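Putative glucoamylase (Bacteroides fragilis NCTC 9343, PDB 3EU8) probably hydrolyses glucose-containing oligo- or polysaccharides in the manner of a glucoamylase, although its function is not established. Local coordinates at residues Phe376-Ala380 / Asp381-Lys385. Numbering follows the deposited sequence.
Sequences FSETA and DWYPK. With EDO (1,2-ethanediol), chain V; EDO (1,2-ethanediol), chain X.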
loop_
_atom_site.group_PDB
_atom_site.type_symbol
_atom_site.label_atom_id
_atom_site.label_comp_id
_atom_site.label_asym_id
_atom_site.label_seq_id
_atom_site.Cartn_x
_atom_site.Cartn_y
_atom_site.Cartn_z
ATOM N N PHE A 376 5.757 2.339 17.448
ATOM C CA PHE A 376 6.134 2.539 18.850
ATOM C C PHE A 376 7.499 1.928 19.162
ATOM O O PHE A 376 7.924 0.964 18.510
ATOM C CB PHE A 376 5.058 1.977 19.793
ATOM C CG PHE A 376 4.892 0.453 19.726
ATOM C CD1 PHE A 376 4.051 -0.134 18.795
ATOM C CD2 PHE A 376 5.601 -0.386 20.599
ATOM C CE1 PHE A 376 3.915 -1.520 18.723
ATOM C CE2 PHE A 376 5.438 -1.767 20.539
ATOM C CZ PHE A 376 4.609 -2.322 19.593
ATOM N N SER A 377 8.160 2.477 20.187
ATOM C CA SER A 377 9.352 1.845 20.783
ATOM C C SER A 377 9.201 1.649 22.283
ATOM O O SER A 377 9.237 2.607 23.064
ATOM C CB SER A 377 10.609 2.660 20.501
ATOM O OG SER A 377 11.729 2.092 21.163
ATOM N N GLU A 378 9.052 0.410 22.698
ATOM C CA GLU A 378 8.993 0.115 24.116
ATOM C C GLU A 378 10.284 0.528 24.795
ATOM O O GLU A 378 10.254 1.016 25.918
ATOM C CB GLU A 378 8.746 -1.374 24.378
ATOM C CG GLU A 378 7.407 -1.825 23.910
ATOM C CD GLU A 378 7.123 -3.241 24.302
ATOM O OE1 GLU A 378 7.473 -3.596 25.476
ATOM O OE2 GLU A 378 6.575 -3.963 23.429
ATOM N N THR A 379 11.411 0.331 24.104
ATOM C CA THR A 379 12.714 0.665 24.665
ATOM C C THR A 379 12.810 2.148 24.929
ATOM O O THR A 379 13.313 2.560 25.950
ATOM C CB THR A 379 13.875 0.307 23.721
ATOM O OG1 THR A 379 14.001 -1.115 23.604
ATOM C CG2 THR A 379 15.145 0.877 24.267
ATOM N N ALA A 380 12.354 2.961 23.988
ATOM C CA ALA A 380 12.442 4.404 24.130
ATOM C C ALA A 380 11.240 5.023 24.886
ATOM O O ALA A 380 11.177 6.245 25.041
ATOM C CB ALA A 380 12.608 5.029 22.758
ATOM N N ASP A 381 10.291 4.190 25.336
ATOM C CA ASP A 381 9.037 4.673 25.906
ATOM C C ASP A 381 8.362 5.671 24.947
ATOM O O ASP A 381 7.904 6.750 25.361
ATOM C CB ASP A 381 9.323 5.316 27.282
ATOM C CG ASP A 381 8.070 5.521 28.125
ATOM O OD1 ASP A 381 7.000 4.986 27.761
ATOM O OD2 ASP A 381 8.171 6.247 29.151
ATOM N N TRP A 382 8.318 5.299 23.670
ATOM C CA TRP A 382 7.889 6.193 22.590
ATOM C C TRP A 382 6.609 5.668 21.970
ATOM O O TRP A 382 6.622 4.641 21.310
ATOM C CB TRP A 382 9.005 6.310 21.532
ATOM C CG TRP A 382 8.713 7.235 20.388
ATOM C CD1 TRP A 382 8.684 8.594 20.431
ATOM C CD2 TRP A 382 8.426 6.870 19.028
ATOM N NE1 TRP A 382 8.351 9.098 19.210
ATOM C CE2 TRP A 382 8.197 8.065 18.322
ATOM C CE3 TRP A 382 8.314 5.654 18.350
ATOM C CZ2 TRP A 382 7.889 8.083 16.956
ATOM C CZ3 TRP A 382 8.006 5.670 17.006
ATOM C CH2 TRP A 382 7.787 6.880 16.326
ATOM N N TYR A 383 5.500 6.367 22.208
ATOM C CA TYR A 383 4.162 5.891 21.807
ATOM C C TYR A 383 3.372 7.055 21.190
ATOM O O TYR A 383 2.496 7.613 21.827
ATOM C CB TYR A 383 3.422 5.281 23.010
ATOM C CG TYR A 383 4.052 4.017 23.651
ATOM C CD1 TYR A 383 3.794 2.740 23.143
ATOM C CD2 TYR A 383 4.859 4.106 24.776
ATOM C CE1 TYR A 383 4.351 1.602 23.714
ATOM C CE2 TYR A 383 5.410 2.950 25.377
ATOM C CZ TYR A 383 5.152 1.707 24.830
ATOM O OH TYR A 383 5.686 0.574 25.411
ATOM N N PRO A 384 3.734 7.472 19.969
ATOM C CA PRO A 384 3.024 8.567 19.323
ATOM C C PRO A 384 1.577 8.209 18.998
ATOM O O PRO A 384 1.283 7.078 18.577
ATOM C CB PRO A 384 3.821 8.792 18.020
ATOM C CG PRO A 384 4.403 7.464 17.726
ATOM C CD PRO A 384 4.802 6.958 19.107
ATOM N N LYS A 385 0.686 9.160 19.238
ATOM C CA LYS A 385 -0.704 8.997 18.924
ATOM C C LYS A 385 -0.908 9.612 17.521
ATOM O O LYS A 385 -1.512 10.657 17.367
ATOM C CB LYS A 385 -1.564 9.647 20.004
ATOM C CG LYS A 385 -1.426 8.989 21.370
ATOM C CD LYS A 385 -2.493 9.528 22.376
ATOM C CE LYS A 385 -2.257 8.982 23.838
ATOM N NZ LYS A 385 -2.865 7.643 24.076
HETATM C C1 EDO V . 6.312 9.584 23.737
HETATM O O1 EDO V . 5.146 8.804 24.029
HETATM C C2 EDO V . 6.262 10.167 22.328
HETATM O O2 EDO V . 5.071 10.935 22.123
HETATM C C1 EDO X . 10.003 10.533 23.695
HETATM O O1 EDO X . 9.233 9.530 24.368
HETATM C C2 EDO X . 11.237 9.899 23.051
HETATM O O2 EDO X . 11.779 8.872 23.882
HETATM O O HOH W 1 7.712 1.144 27.767
#
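Ser377 and Trp382 pair through their backbones as a single antiparallel hydrogen-bonded bridge, closing a tight turn. Ser377 N donates to Trp382 O at 2.9 Å, in the carbonyl plane, and Trp382 N returns an almost straight bond (176°) to Ser377 O. Asp381 also faces Ser377, which makes a G1 beta bulge; Asp381 adopts positive phi, and its N gives a weak bond to Glu378 O. Inside the turn Ser377 forms an ST motif: with OG anti to its own N and beside the carbonyl carbon (chi1 176°), it accepts from Ala380 N at 3.0 Å.

Among the side chains, the Phe376 and Tyr383 rings lie nearly parallel (9°) but slid apart with little overlap, so the closer touch is Phe376 CB to Tyr383 CD1 at 3.7 Å. Tyr383 OH reaches Glu378 CG at 3.3 Å, and a water links this hydroxyl to Glu378 O. Trp382 sets CE3 of its indole 3.8 Å from Phe376 CA, while Pro384 CD lies over the centre of one indole face; Ala380 CB packs against Trp382 CB. Tyr383 N donates to O1 of one ethanediol, and O2 of another donates to Ala380 O; both are probably from the crystallisation liquor.

The turn lies at the periphery of the chain, in the loop joining strand 371-372 to strand 386-388. Ser377 OG also bonds Gly334 O, the backbone of Phe376 hydrogen-bonds with that of Ile336, and Trp382 packs on Val319, so the bulged turn contacts the loops around these residues.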